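Local coordinates for EAL domain protein (Vibrio cholerae serotype O1, PDB 6IJ2) that probably hydrolyses the cyclic dinucleotides c-di-GMP and cGAMP as a standalone EAL-domain phosphodiesterase, and here holds the linear dinucleotide 5'-pGpG beside calcium ions, at residues V77-L82 and L92-L97; D23-M28 and D72-V77; F30-N35 and F42-L47. The protein carries 1 engineered substitution. All blocks are in the same frame, centred on the assembly; numbering follows the deposited sequence.

Contact 1 of 3, residues V77-L82 and L92-L97; sequences VKAIAL and LSINFL. With CA (calcium ion), chain J; nucleotides of chain B.
Leu92 holds CG trans to its own N (chi1 174°), which sends its CD2 methyl from the strand onto helix 77-82, where Ile80, turned so that CG1 stands beside its own N (chi1 -66°), offers its CG1 methylene. The two side chains cross at about a right angle, CD2 of Leu92 lying 3.8 Å from CG1 of Ile80. The same methyl also rests on the backbone, 3.7 Å from the carbonyl O of Ala79. One leucine methyl thus bridges two successive helix residues, Ala79 and Ile80. Ile94 adds a looser layer: its CG1 sits 4.3 Å from Ala79 CB. The touching side chains are all apolar and buried. Ser93 and Asn95 alternate with Leu92 and Ile94; Ser93 OG hydrogen-bonds Glu128, and Asn95 OD1 binds calcium at 2.4 Å, with Glu45, Glu128 and Asp158 as further protein ligands, while Asn95 CB lies 3.7 Å from C2 of G2 of chain B. Helix 68-85 runs nearly antiparallel to strand 91-96 (165°, segment axes 9.6 Å apart) and forms part of the beta-alpha-beta crossover from strand 41-49. Strand 91-96 lies between strands 41-49 and 125-129, and Ile80 and Ile94 both reach Ile125 of the latter.

Contact 2 of 3, residues D23-M28 and D72-V77; sequences DFDFTM and DQMCRV
Asp25 OD1 is gripped by a salt bridge from Lys78 and, weakly, by the backbone N of Phe26 (3.1 Å from N to OD1, with an N-H...O angle of 142°), while the CE methyl of Met74 comes up beside it at 4.1 Å. The lysine probably stabilises the negative charge of this exposed carboxylate. Next along the chain, Phe26 has CG placed between its backbone N and carbonyl carbon (chi1 58°), a crowded rotamer that swings the ring end toward the helix. There CZ meets Met74 CB at 3.9 Å and CE2 meets Cys75 SG at 3.8 Å. The sulfur lies 4.8 Å from the centroid of the Phe26 ring and 59° off its normal, an oblique sulfur-aromatic contact. Met28, bent at chi2, brings its CE methyl in plane at the edge of the same ring, and that CE lies 3.5 Å from Cys75 O. Two thioether methyls and one thiol thus gather about the outer end of the ring. Lys78 also makes a cation-pi contact with this ring. Met28 and Cys75 both pack on a guanine base of the bound dinucleotide, which gives the contact an edge on the nucleotide site. In the fold, the segment leading into strand 27-35, with Met28 at its start, is laid against helix 68-85; Val48 of strand 41-49 touches Phe26, Met28 and Cys75, and Val59 of helix 56-60 and Phe71 close further round Phe26.

Contact 3 of 3, residues F30-N35 and F42-L47; sequences FQPIVN and FGYEAL. With CA (calcium ion), chain J; nucleotides of chain B.
The Tyr44 ring lies obliquely against Pro32, its CE2 3.5 Å from Pro32 CB, and Phe30 tilts in the same way against Ala46, its CE1 3.8 Å from Ala46 CB. On the other face of the sheet Phe42 runs alongside Ile33, pointing the same way, with CD2 at 3.6 Å from Ile33 CG2. Between these layers the strands pair antiparallel: Gln31 and Glu45 exchange two backbone hydrogen bonds, and Ile33 N reaches Gly43 O almost straight (2.7 Å, 175°). Ile33 O then takes Phe42 N at 2.8 Å and, weakly, Gly43 N, so that Phe42 and Gly43 together face Ile33 in a classic beta bulge. Glu45, fully extended (chi1 179°, chi2 -180°), carries OE2 to the calcium ion at 2.4 Å, which also holds OP1 of G1 of chain B and a water. Glu45 OE1 accepts a hydrogen bond from a second water at 2.7 Å, which also donates to Gln31 OE1; Gln235 hydrogen-bonds both side chains. Gln31 NE2 additionally approaches N7 of G1 of chain B. Glu45, Ala46 and Leu47 spell the signature of the EAL family, and this hairpin gives its barrel fold the antiparallel first strand and the metal-binding second.

From the N terminus, contact 2 opens first at 23-28, and contact 3 is nested within the loop it will close, its two segments forming the hairpin of strands 27-35 and 41-49. Contact 2 closes when the chain returns as helix 68-85. The same helix then starts contact 1, which shares Val77 with contact 2 and follows it in series, ending in strand 91-96. That strand pairs with 41-49, so contacts 1 and 3 are joined through neighbouring strands of one sheet and supply Asn95 and Glu45 to one calcium ion. Contacts 1 and 2 pack helix 68-85 against strands 91-96 and 27-35, and contact 3 pairs 27-35 with 41-49.

Contact 1 of 3, residues V77-L82 and L92-L97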
loop_
_atom_site.group_PDB
_atom_site.type_symbol
_atom_site.label_atom_id
_atom_site.label_comp_id
_atom_site.label_asym_id
_atom_site.label_seq_id
_atom_site.Cartn_x
_atom_site.Cartn_y
_atom_site.Cartn_z
ATOM N N VAL A 77 -10.216 -16.029 -22.620
ATOM C CA VAL A 77 -11.058 -16.886 -23.444
ATOM C C VAL A 77 -11.229 -18.260 -22.806
ATOM O O VAL A 77 -12.329 -18.831 -22.814
ATOM C CB VAL A 77 -10.474 -16.989 -24.864
ATOM C CG1 VAL A 77 -11.256 -18.000 -25.675
ATOM C CG2 VAL A 77 -10.494 -15.630 -25.546
ATOM N N LYS A 78 -10.147 -18.826 -22.266
ATOM C CA LYS A 78 -10.235 -20.137 -21.627
ATOM C C LYS A 78 -11.133 -20.095 -20.399
ATOM O O LYS A 78 -11.909 -21.030 -20.155
ATOM C CB LYS A 78 -8.843 -20.630 -21.239
ATOM C CG LYS A 78 -7.953 -20.994 -22.408
ATOM C CD LYS A 78 -6.551 -21.314 -21.917
ATOM C CE LYS A 78 -5.660 -21.791 -23.054
ATOM N NZ LYS A 78 -6.088 -23.110 -23.597
ATOM N N ALA A 79 -11.028 -19.025 -19.603
ATOM C CA ALA A 79 -11.855 -18.898 -18.406
ATOM C C ALA A 79 -13.329 -18.792 -18.770
ATOM O O ALA A 79 -14.183 -19.447 -18.161
ATOM C CB ALA A 79 -11.429 -17.677 -17.591
ATOM N N ILE A 80 -13.643 -17.965 -19.767
ATOM C CA ILE A 80 -15.031 -17.811 -20.195
ATOM C C ILE A 80 -15.552 -19.107 -20.806
ATOM O O ILE A 80 -16.683 -19.530 -20.529
ATOM C CB ILE A 80 -15.148 -16.621 -21.169
ATOM C CG1 ILE A 80 -14.837 -15.305 -20.444
ATOM C CG2 ILE A 80 -16.528 -16.587 -21.846
ATOM C CD1 ILE A 80 -14.667 -14.126 -21.373
ATOM N N ALA A 81 -14.732 -19.774 -21.624
ATOM C CA ALA A 81 -15.181 -21.000 -22.284
ATOM C C ALA A 81 -15.435 -22.116 -21.279
ATOM O O ALA A 81 -16.434 -22.841 -21.387
ATOM C CB ALA A 81 -14.155 -21.445 -23.324
ATOM N N LEU A 82 -14.543 -22.271 -20.296
ATOM C CA LEU A 82 -14.727 -23.317 -19.294
ATOM C C LEU A 82 -15.910 -23.012 -18.397
ATOM O O LEU A 82 -16.692 -23.908 -18.068
ATOM C CB LEU A 82 -13.468 -23.474 -18.442
ATOM C CG LEU A 82 -12.546 -24.660 -18.697
ATOM C CD1 LEU A 82 -11.295 -24.553 -17.812
ATOM C CD2 LEU A 82 -13.256 -25.987 -18.470
ATOM N N LEU A 92 -18.020 -14.532 -12.925
ATOM C CA LEU A 92 -16.699 -15.038 -13.277
ATOM C C LEU A 92 -15.680 -13.920 -13.052
ATOM O O LEU A 92 -15.787 -12.846 -13.654
ATOM C CB LEU A 92 -16.679 -15.529 -14.727
ATOM C CG LEU A 92 -15.310 -15.956 -15.265
ATOM C CD1 LEU A 92 -14.779 -17.167 -14.491
ATOM C CD2 LEU A 92 -15.307 -16.193 -16.756
ATOM N N SER A 93 -14.694 -14.170 -12.195
ATOM C CA SER A 93 -13.704 -13.157 -11.828
ATOM C C SER A 93 -12.361 -13.546 -12.425
ATOM O O SER A 93 -11.884 -14.662 -12.206
ATOM C CB SER A 93 -13.599 -13.014 -10.317
ATOM O OG SER A 93 -12.919 -11.817 -9.967
ATOM N N ILE A 94 -11.764 -12.631 -13.185
ATOM C CA ILE A 94 -10.557 -12.908 -13.953
ATOM C C ILE A 94 -9.468 -11.967 -13.483
ATOM O O ILE A 94 -9.709 -10.769 -13.293
ATOM C CB ILE A 94 -10.783 -12.754 -15.469
ATOM C CG1 ILE A 94 -11.884 -13.714 -15.923
ATOM C CG2 ILE A 94 -9.491 -13.035 -16.248
ATOM C CD1 ILE A 94 -12.426 -13.411 -17.312
ATOM N N ASN A 95 -8.273 -12.512 -13.297
ATOM C CA ASN A 95 -7.133 -11.705 -12.882
ATOM C C ASN A 95 -6.582 -10.949 -14.082
ATOM O O ASN A 95 -6.320 -11.545 -15.130
ATOM C CB ASN A 95 -6.041 -12.587 -12.278
ATOM C CG ASN A 95 -6.423 -13.140 -10.917
ATOM O OD1 ASN A 95 -6.341 -12.440 -9.909
ATOM N ND2 ASN A 95 -6.838 -14.400 -10.882
ATOM N N PHE A 96 -6.420 -9.640 -13.944
ATOM C CA PHE A 96 -5.925 -8.824 -15.045
ATOM C C PHE A 96 -4.413 -8.733 -14.906
ATOM O O PHE A 96 -3.911 -8.131 -13.954
ATOM C CB PHE A 96 -6.579 -7.444 -15.043
ATOM C CG PHE A 96 -6.390 -6.661 -16.327
ATOM C CD1 PHE A 96 -5.307 -6.890 -17.166
ATOM C CD2 PHE A 96 -7.301 -5.686 -16.687
ATOM C CE1 PHE A 96 -5.133 -6.160 -18.326
ATOM C CE2 PHE A 96 -7.137 -4.956 -17.851
ATOM C CZ PHE A 96 -6.052 -5.193 -18.669
ATOM N N LEU A 97 -3.698 -9.321 -15.868
ATOM C CA LEU A 97 -2.244 -9.316 -15.900
ATOM C C LEU A 97 -1.714 -7.889 -15.764
ATOM O O LEU A 97 -2.053 -7.028 -16.591
ATOM C CB LEU A 97 -1.743 -9.946 -17.199
ATOM C CG LEU A 97 -0.223 -10.079 -17.351
ATOM C CD1 LEU A 97 0.301 -11.285 -16.582
ATOM C CD2 LEU A 97 0.179 -10.149 -18.817
HETATM CA CA CA J . -7.020 -12.456 -7.635
ATOM P P G B 2 -2.634 -19.608 -7.300
ATOM O OP1 G B 2 -3.829 -20.080 -7.910
ATOM O OP2 G B 2 -1.499 -20.464 -7.206
ATOM O "O5'" G B 2 -2.161 -18.277 -8.000
ATOM C "C5'" G B 2 -0.856 -17.748 -7.807
ATOM C "C4'" G B 2 -0.767 -16.380 -8.423
ATOM O "O4'" G B 2 -1.072 -16.473 -9.829
ATOM C "C3'" G B 2 -1.727 -15.336 -7.853
ATOM O "O3'" G B 2 -1.098 -14.083 -7.661
ATOM C "C2'" G B 2 -2.764 -15.175 -8.953
ATOM O "O2'" G B 2 -3.378 -13.918 -9.038
ATOM C "C1'" G B 2 -1.919 -15.429 -10.194
ATOM N N9 G B 2 -2.755 -15.881 -11.290
ATOM C C8 G B 2 -3.516 -17.018 -11.335
ATOM N N7 G B 2 -4.217 -17.122 -12.427
ATOM C C5 G B 2 -3.919 -15.971 -13.132
ATOM C C6 G B 2 -4.380 -15.522 -14.391
ATOM O O6 G B 2 -5.183 -16.056 -15.146
ATOM N N1 G B 2 -3.815 -14.306 -14.739
ATOM C C2 G B 2 -2.929 -13.604 -13.968
ATOM N N2 G B 2 -2.505 -12.445 -14.471
ATOM N N3 G B 2 -2.479 -14.018 -12.801
ATOM C C4 G B 2 -3.012 -15.199 -12.445
HETATM O O HOH W 1 -7.773 -13.361 -5.637
#

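Contact 2 of 3, residues D23-M28 and D72-V77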
loop_
_atom_site.group_PDB
_atom_site.type_symbol
_atom_site.label_atom_id
_atom_site.label_comp_id
_atom_site.label_asym_id
_atom_site.label_seq_id
_atom_site.Cartn_x
_atom_site.Cartn_y
_atom_site.Cartn_z
ATOM N N ASP A 23 3.942 -21.067 -27.118
ATOM C CA ASP A 23 4.693 -22.318 -27.119
ATOM C C ASP A 23 4.324 -23.225 -25.953
ATOM O O ASP A 23 4.929 -24.293 -25.800
ATOM C CB ASP A 23 6.197 -22.041 -27.084
ATOM C CG ASP A 23 6.709 -21.809 -25.678
ATOM O OD1 ASP A 23 6.219 -20.874 -25.010
ATOM O OD2 ASP A 23 7.589 -22.574 -25.233
ATOM N N PHE A 24 3.365 -22.817 -25.128
ATOM C CA PHE A 24 2.866 -23.630 -24.034
ATOM C C PHE A 24 1.350 -23.510 -24.008
ATOM O O PHE A 24 0.779 -22.559 -24.545
ATOM C CB PHE A 24 3.458 -23.196 -22.684
ATOM C CG PHE A 24 3.170 -21.761 -22.330
ATOM C CD1 PHE A 24 4.003 -20.744 -22.768
ATOM C CD2 PHE A 24 2.067 -21.431 -21.566
ATOM C CE1 PHE A 24 3.737 -19.422 -22.447
ATOM C CE2 PHE A 24 1.796 -20.107 -21.240
ATOM C CZ PHE A 24 2.635 -19.105 -21.684
ATOM N N ASP A 25 0.706 -24.475 -23.395
ATOM C CA ASP A 25 -0.742 -24.478 -23.208
ATOM C C ASP A 25 -1.017 -24.565 -21.695
ATOM O O ASP A 25 -0.142 -24.869 -20.930
ATOM C CB ASP A 25 -1.429 -25.607 -23.962
ATOM C CG ASP A 25 -2.861 -25.265 -24.344
ATOM O OD1 ASP A 25 -3.272 -24.118 -24.202
ATOM O OD2 ASP A 25 -3.584 -26.139 -24.807
ATOM N N PHE A 26 -2.260 -24.348 -21.293
ATOM C CA PHE A 26 -2.657 -24.304 -19.889
ATOM C C PHE A 26 -4.178 -24.298 -19.848
ATOM O O PHE A 26 -4.842 -24.234 -20.885
ATOM C CB PHE A 26 -2.085 -23.072 -19.179
ATOM C CG PHE A 26 -2.498 -21.779 -19.812
ATOM C CD1 PHE A 26 -1.817 -21.283 -20.912
ATOM C CD2 PHE A 26 -3.577 -21.068 -19.320
ATOM C CE1 PHE A 26 -2.211 -20.104 -21.511
ATOM C CE2 PHE A 26 -3.967 -19.883 -19.911
ATOM C CZ PHE A 26 -3.287 -19.404 -21.010
ATOM N N THR A 27 -4.723 -24.364 -18.641
ATOM C CA THR A 27 -6.172 -24.310 -18.475
ATOM C C THR A 27 -6.454 -23.569 -17.173
ATOM O O THR A 27 -5.582 -22.871 -16.650
ATOM C CB THR A 27 -6.779 -25.726 -18.544
ATOM O OG1 THR A 27 -8.209 -25.645 -18.551
ATOM C CG2 THR A 27 -6.327 -26.580 -17.374
ATOM N N MET A 28 -7.668 -23.723 -16.648
ATOM C CA MET A 28 -8.116 -22.952 -15.501
ATOM C C MET A 28 -8.619 -23.853 -14.386
ATOM O O MET A 28 -9.196 -24.916 -14.627
ATOM C CB MET A 28 -9.231 -21.973 -15.872
ATOM C CG MET A 28 -8.810 -20.844 -16.776
ATOM S SD MET A 28 -7.734 -19.651 -15.939
ATOM C CE MET A 28 -6.920 -19.003 -17.394
ATOM N N ASP A 72 -2.539 -12.983 -21.937
ATOM C CA ASP A 72 -3.679 -12.359 -21.274
ATOM C C ASP A 72 -4.980 -12.683 -21.999
ATOM O O ASP A 72 -5.958 -13.125 -21.385
ATOM C CB ASP A 72 -3.461 -10.849 -21.199
ATOM C CG ASP A 72 -4.491 -10.158 -20.348
ATOM O OD1 ASP A 72 -4.582 -10.492 -19.147
ATOM O OD2 ASP A 72 -5.205 -9.279 -20.874
ATOM N N GLN A 73 -5.008 -12.474 -23.315
ATOM C CA GLN A 73 -6.210 -12.776 -24.086
ATOM C C GLN A 73 -6.583 -14.250 -23.976
ATOM O O GLN A 73 -7.767 -14.590 -23.872
ATOM C CB GLN A 73 -6.006 -12.371 -25.547
ATOM C CG GLN A 73 -5.634 -10.908 -25.709
ATOM C CD GLN A 73 -5.776 -10.408 -27.133
ATOM O OE1 GLN A 73 -6.462 -9.418 -27.386
ATOM N NE2 GLN A 73 -5.119 -11.084 -28.072
ATOM N N MET A 74 -5.585 -15.139 -23.983
ATOM C CA MET A 74 -5.857 -16.568 -23.854
ATOM C C MET A 74 -6.478 -16.903 -22.503
ATOM O O MET A 74 -7.430 -17.691 -22.432
ATOM C CB MET A 74 -4.571 -17.367 -24.066
ATOM C CG MET A 74 -4.210 -17.581 -25.525
ATOM S SD MET A 74 -4.769 -19.178 -26.150
ATOM C CE MET A 74 -3.490 -20.258 -25.507
ATOM N N CYS A 75 -5.949 -16.325 -21.417
ATOM C CA CYS A 75 -6.537 -16.549 -20.094
ATOM C C CYS A 75 -8.008 -16.173 -20.069
ATOM O O CYS A 75 -8.823 -16.859 -19.443
ATOM C CB CYS A 75 -5.804 -15.740 -19.024
ATOM S SG CYS A 75 -4.255 -16.413 -18.480
ATOM N N ARG A 76 -8.357 -15.064 -20.716
ATOM C CA ARG A 76 -9.738 -14.608 -20.697
ATOM C C ARG A 76 -10.647 -15.568 -21.445
ATOM O O ARG A 76 -11.727 -15.910 -20.959
ATOM C CB ARG A 76 -9.825 -13.207 -21.289
ATOM C CG ARG A 76 -9.094 -12.175 -20.432
ATOM C CD ARG A 76 -9.145 -10.818 -21.068
ATOM N NE ARG A 76 -8.389 -9.849 -20.295
ATOM C CZ ARG A 76 -8.594 -8.541 -20.349
ATOM N NH1 ARG A 76 -9.547 -8.058 -21.137
ATOM N NH2 ARG A 76 -7.859 -7.720 -19.608
ATOM N N VAL A 77 -10.216 -16.029 -22.620
ATOM C CA VAL A 77 -11.058 -16.886 -23.444
ATOM C C VAL A 77 -11.229 -18.260 -22.806
ATOM O O VAL A 77 -12.329 -18.831 -22.814
ATOM C CB VAL A 77 -10.474 -16.989 -24.864
ATOM C CG1 VAL A 77 -11.256 -18.000 -25.675
ATOM C CG2 VAL A 77 -10.494 -15.630 -25.546
#

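Contact 3 of 3, residues F30-N35 and F42-L47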
loop_
_atom_site.group_PDB
_atom_site.type_symbol
_atom_site.label_atom_id
_atom_site.label_comp_id
_atom_site.label_asym_id
_atom_site.label_seq_id
_atom_site.Cartn_x
_atom_site.Cartn_y
_atom_site.Cartn_z
ATOM N N PHE A 30 -10.988 -23.056 -10.691
ATOM C CA PHE A 30 -11.990 -22.099 -10.241
ATOM C C PHE A 30 -12.148 -22.216 -8.734
ATOM O O PHE A 30 -12.203 -23.322 -8.188
ATOM C CB PHE A 30 -13.361 -22.333 -10.949
ATOM C CG PHE A 30 -13.305 -22.129 -12.430
ATOM C CD1 PHE A 30 -13.460 -20.862 -12.975
ATOM C CD2 PHE A 30 -13.043 -23.195 -13.278
ATOM C CE1 PHE A 30 -13.386 -20.670 -14.356
ATOM C CE2 PHE A 30 -12.965 -23.012 -14.650
ATOM C CZ PHE A 30 -13.137 -21.747 -15.191
ATOM N N GLN A 31 -12.225 -21.070 -8.059
ATOM C CA GLN A 31 -12.402 -21.072 -6.620
ATOM C C GLN A 31 -13.627 -20.239 -6.268
ATOM O O GLN A 31 -13.726 -19.075 -6.695
ATOM C CB GLN A 31 -11.164 -20.522 -5.889
ATOM C CG GLN A 31 -11.312 -20.624 -4.384
ATOM C CD GLN A 31 -10.106 -20.093 -3.644
ATOM O OE1 GLN A 31 -9.464 -19.148 -4.099
ATOM N NE2 GLN A 31 -9.785 -20.701 -2.494
ATOM N N PRO A 32 -14.567 -20.775 -5.490
ATOM C CA PRO A 32 -15.809 -20.034 -5.226
ATOM C C PRO A 32 -15.631 -18.862 -4.265
ATOM O O PRO A 32 -14.795 -18.872 -3.355
ATOM C CB PRO A 32 -16.740 -21.098 -4.627
ATOM C CG PRO A 32 -15.836 -22.113 -4.045
ATOM C CD PRO A 32 -14.608 -22.140 -4.937
ATOM N N ILE A 33 -16.431 -17.829 -4.514
ATOM C CA ILE A 33 -16.625 -16.698 -3.620
ATOM C C ILE A 33 -18.010 -16.875 -3.023
ATOM O O ILE A 33 -18.978 -17.030 -3.770
ATOM C CB ILE A 33 -16.515 -15.369 -4.388
ATOM C CG1 ILE A 33 -15.113 -15.225 -4.996
ATOM C CG2 ILE A 33 -16.851 -14.172 -3.494
ATOM C CD1 ILE A 33 -15.019 -14.124 -6.059
ATOM N N VAL A 34 -18.109 -16.861 -1.698
ATOM C CA VAL A 34 -19.341 -17.225 -1.000
ATOM C C VAL A 34 -19.939 -15.968 -0.399
ATOM O O VAL A 34 -19.213 -15.156 0.184
ATOM C CB VAL A 34 -19.069 -18.272 0.095
ATOM C CG1 VAL A 34 -20.342 -18.614 0.840
ATOM C CG2 VAL A 34 -18.453 -19.521 -0.499
ATOM N N ASN A 35 -21.254 -15.788 -0.565
ATOM C CA ASN A 35 -21.987 -14.793 0.212
ATOM C C ASN A 35 -22.375 -15.447 1.532
ATOM O O ASN A 35 -23.256 -16.313 1.560
ATOM C CB ASN A 35 -23.221 -14.308 -0.544
ATOM C CG ASN A 35 -23.940 -13.206 0.185
ATOM O OD1 ASN A 35 -24.230 -13.322 1.377
ATOM N ND2 ASN A 35 -24.208 -12.118 -0.514
ATOM N N PHE A 42 -21.461 -16.396 -4.801
ATOM C CA PHE A 42 -21.434 -15.131 -5.530
ATOM C C PHE A 42 -20.803 -15.313 -6.904
ATOM O O PHE A 42 -21.221 -14.679 -7.884
ATOM C CB PHE A 42 -20.642 -14.096 -4.695
ATOM C CG PHE A 42 -20.235 -12.869 -5.468
ATOM C CD1 PHE A 42 -21.101 -11.787 -5.575
ATOM C CD2 PHE A 42 -18.999 -12.807 -6.110
ATOM C CE1 PHE A 42 -20.738 -10.666 -6.289
ATOM C CE2 PHE A 42 -18.630 -11.684 -6.830
ATOM C CZ PHE A 42 -19.498 -10.613 -6.918
ATOM N N GLY A 43 -19.784 -16.159 -6.986
ATOM C CA GLY A 43 -19.084 -16.385 -8.236
ATOM C C GLY A 43 -17.853 -17.238 -8.000
ATOM O O GLY A 43 -17.690 -17.835 -6.937
ATOM N N TYR A 44 -16.994 -17.297 -9.025
ATOM C CA TYR A 44 -15.746 -18.058 -8.960
ATOM C C TYR A 44 -14.615 -17.242 -9.557
ATOM O O TYR A 44 -14.796 -16.595 -10.594
ATOM C CB TYR A 44 -15.833 -19.387 -9.745
ATOM C CG TYR A 44 -16.766 -20.410 -9.153
ATOM C CD1 TYR A 44 -18.140 -20.324 -9.355
ATOM C CD2 TYR A 44 -16.276 -21.470 -8.406
ATOM C CE1 TYR A 44 -18.996 -21.247 -8.817
ATOM C CE2 TYR A 44 -17.127 -22.403 -7.858
ATOM C CZ TYR A 44 -18.489 -22.290 -8.072
ATOM O OH TYR A 44 -19.354 -23.216 -7.534
ATOM N N GLU A 45 -13.444 -17.293 -8.920
ATOM C CA GLU A 45 -12.242 -16.715 -9.493
ATOM C C GLU A 45 -11.565 -17.768 -10.362
ATOM O O GLU A 45 -11.412 -18.923 -9.940
ATOM C CB GLU A 45 -11.287 -16.218 -8.402
ATOM C CG GLU A 45 -10.029 -15.637 -8.994
ATOM C CD GLU A 45 -9.036 -15.135 -7.972
ATOM O OE1 GLU A 45 -9.212 -15.388 -6.755
ATOM O OE2 GLU A 45 -8.081 -14.472 -8.415
ATOM N N ALA A 46 -11.232 -17.387 -11.601
ATOM C CA ALA A 46 -10.478 -18.249 -12.507
ATOM C C ALA A 46 -8.981 -18.114 -12.232
ATOM O O ALA A 46 -8.452 -16.998 -12.144
ATOM C CB ALA A 46 -10.780 -17.896 -13.966
ATOM N N LEU A 47 -8.294 -19.253 -12.128
ATOM C CA LEU A 47 -6.883 -19.292 -11.752
ATOM C C LEU A 47 -6.139 -20.201 -12.713
ATOM O O LEU A 47 -6.557 -21.338 -12.941
ATOM C CB LEU A 47 -6.710 -19.805 -10.328
ATOM C CG LEU A 47 -7.370 -18.936 -9.256
ATOM C CD1 LEU A 47 -7.532 -19.754 -8.002
ATOM C CD2 LEU A 47 -6.517 -17.696 -8.981
HETATM CA CA CA J . -7.020 -12.456 -7.635
ATOM O OP3 G B 1 -4.945 -12.678 -4.642
ATOM P P G B 1 -4.204 -13.366 -5.666
ATOM O OP1 G B 1 -4.981 -13.513 -6.858
ATOM O OP2 G B 1 -2.961 -12.677 -5.767
ATOM O "O5'" G B 1 -3.918 -14.764 -5.005
ATOM C "C5'" G B 1 -4.626 -15.936 -5.395
ATOM C "C4'" G B 1 -3.928 -17.161 -4.854
ATOM O "O4'" G B 1 -4.372 -17.408 -3.505
ATOM C "C3'" G B 1 -4.163 -18.470 -5.616
ATOM O "O3'" G B 1 -2.970 -19.180 -5.883
ATOM C "C2'" G B 1 -5.005 -19.289 -4.648
ATOM O "O2'" G B 1 -4.805 -20.671 -4.681
ATOM C "C1'" G B 1 -4.500 -18.780 -3.309
ATOM N N9 G B 1 -5.444 -19.003 -2.223
ATOM C C8 G B 1 -6.813 -18.964 -2.297
ATOM N N7 G B 1 -7.392 -19.195 -1.155
ATOM C C5 G B 1 -6.343 -19.387 -0.272
ATOM C C6 G B 1 -6.353 -19.667 1.118
ATOM O O6 G B 1 -7.313 -19.817 1.859
ATOM N N1 G B 1 -5.067 -19.796 1.622
ATOM C C2 G B 1 -3.921 -19.660 0.886
ATOM N N2 G B 1 -2.779 -19.800 1.554
ATOM N N3 G B 1 -3.897 -19.384 -0.405
ATOM C C4 G B 1 -5.135 -19.260 -0.916
ATOM P P G B 2 -2.634 -19.608 -7.300
ATOM O OP1 G B 2 -3.829 -20.080 -7.910
ATOM O OP2 G B 2 -1.499 -20.464 -7.206
ATOM O "O5'" G B 2 -2.161 -18.277 -8.000
ATOM C "C5'" G B 2 -0.856 -17.748 -7.807
ATOM C "C4'" G B 2 -0.767 -16.380 -8.423
ATOM O "O4'" G B 2 -1.072 -16.473 -9.829
ATOM C "C3'" G B 2 -1.727 -15.336 -7.853
ATOM O "O3'" G B 2 -1.098 -14.083 -7.661
ATOM C "C2'" G B 2 -2.764 -15.175 -8.953
ATOM O "O2'" G B 2 -3.378 -13.918 -9.038
ATOM C "C1'" G B 2 -1.919 -15.429 -10.194
ATOM N N9 G B 2 -2.755 -15.881 -11.290
ATOM C C8 G B 2 -3.516 -17.018 -11.335
ATOM N N7 G B 2 -4.217 -17.122 -12.427
ATOM C C5 G B 2 -3.919 -15.971 -13.132
ATOM C C6 G B 2 -4.380 -15.522 -14.391
ATOM O O6 G B 2 -5.183 -16.056 -15.146
ATOM N N1 G B 2 -3.815 -14.306 -14.739
ATOM C C2 G B 2 -2.929 -13.604 -13.968
ATOM N N2 G B 2 -2.505 -12.445 -14.471
ATOM N N3 G B 2 -2.479 -14.018 -12.801
ATOM C C4 G B 2 -3.012 -15.199 -12.445
HETATM O O HOH W 2 -7.737 -17.085 -5.175
HETATM O O HOH W 1 -7.773 -13.361 -5.637
#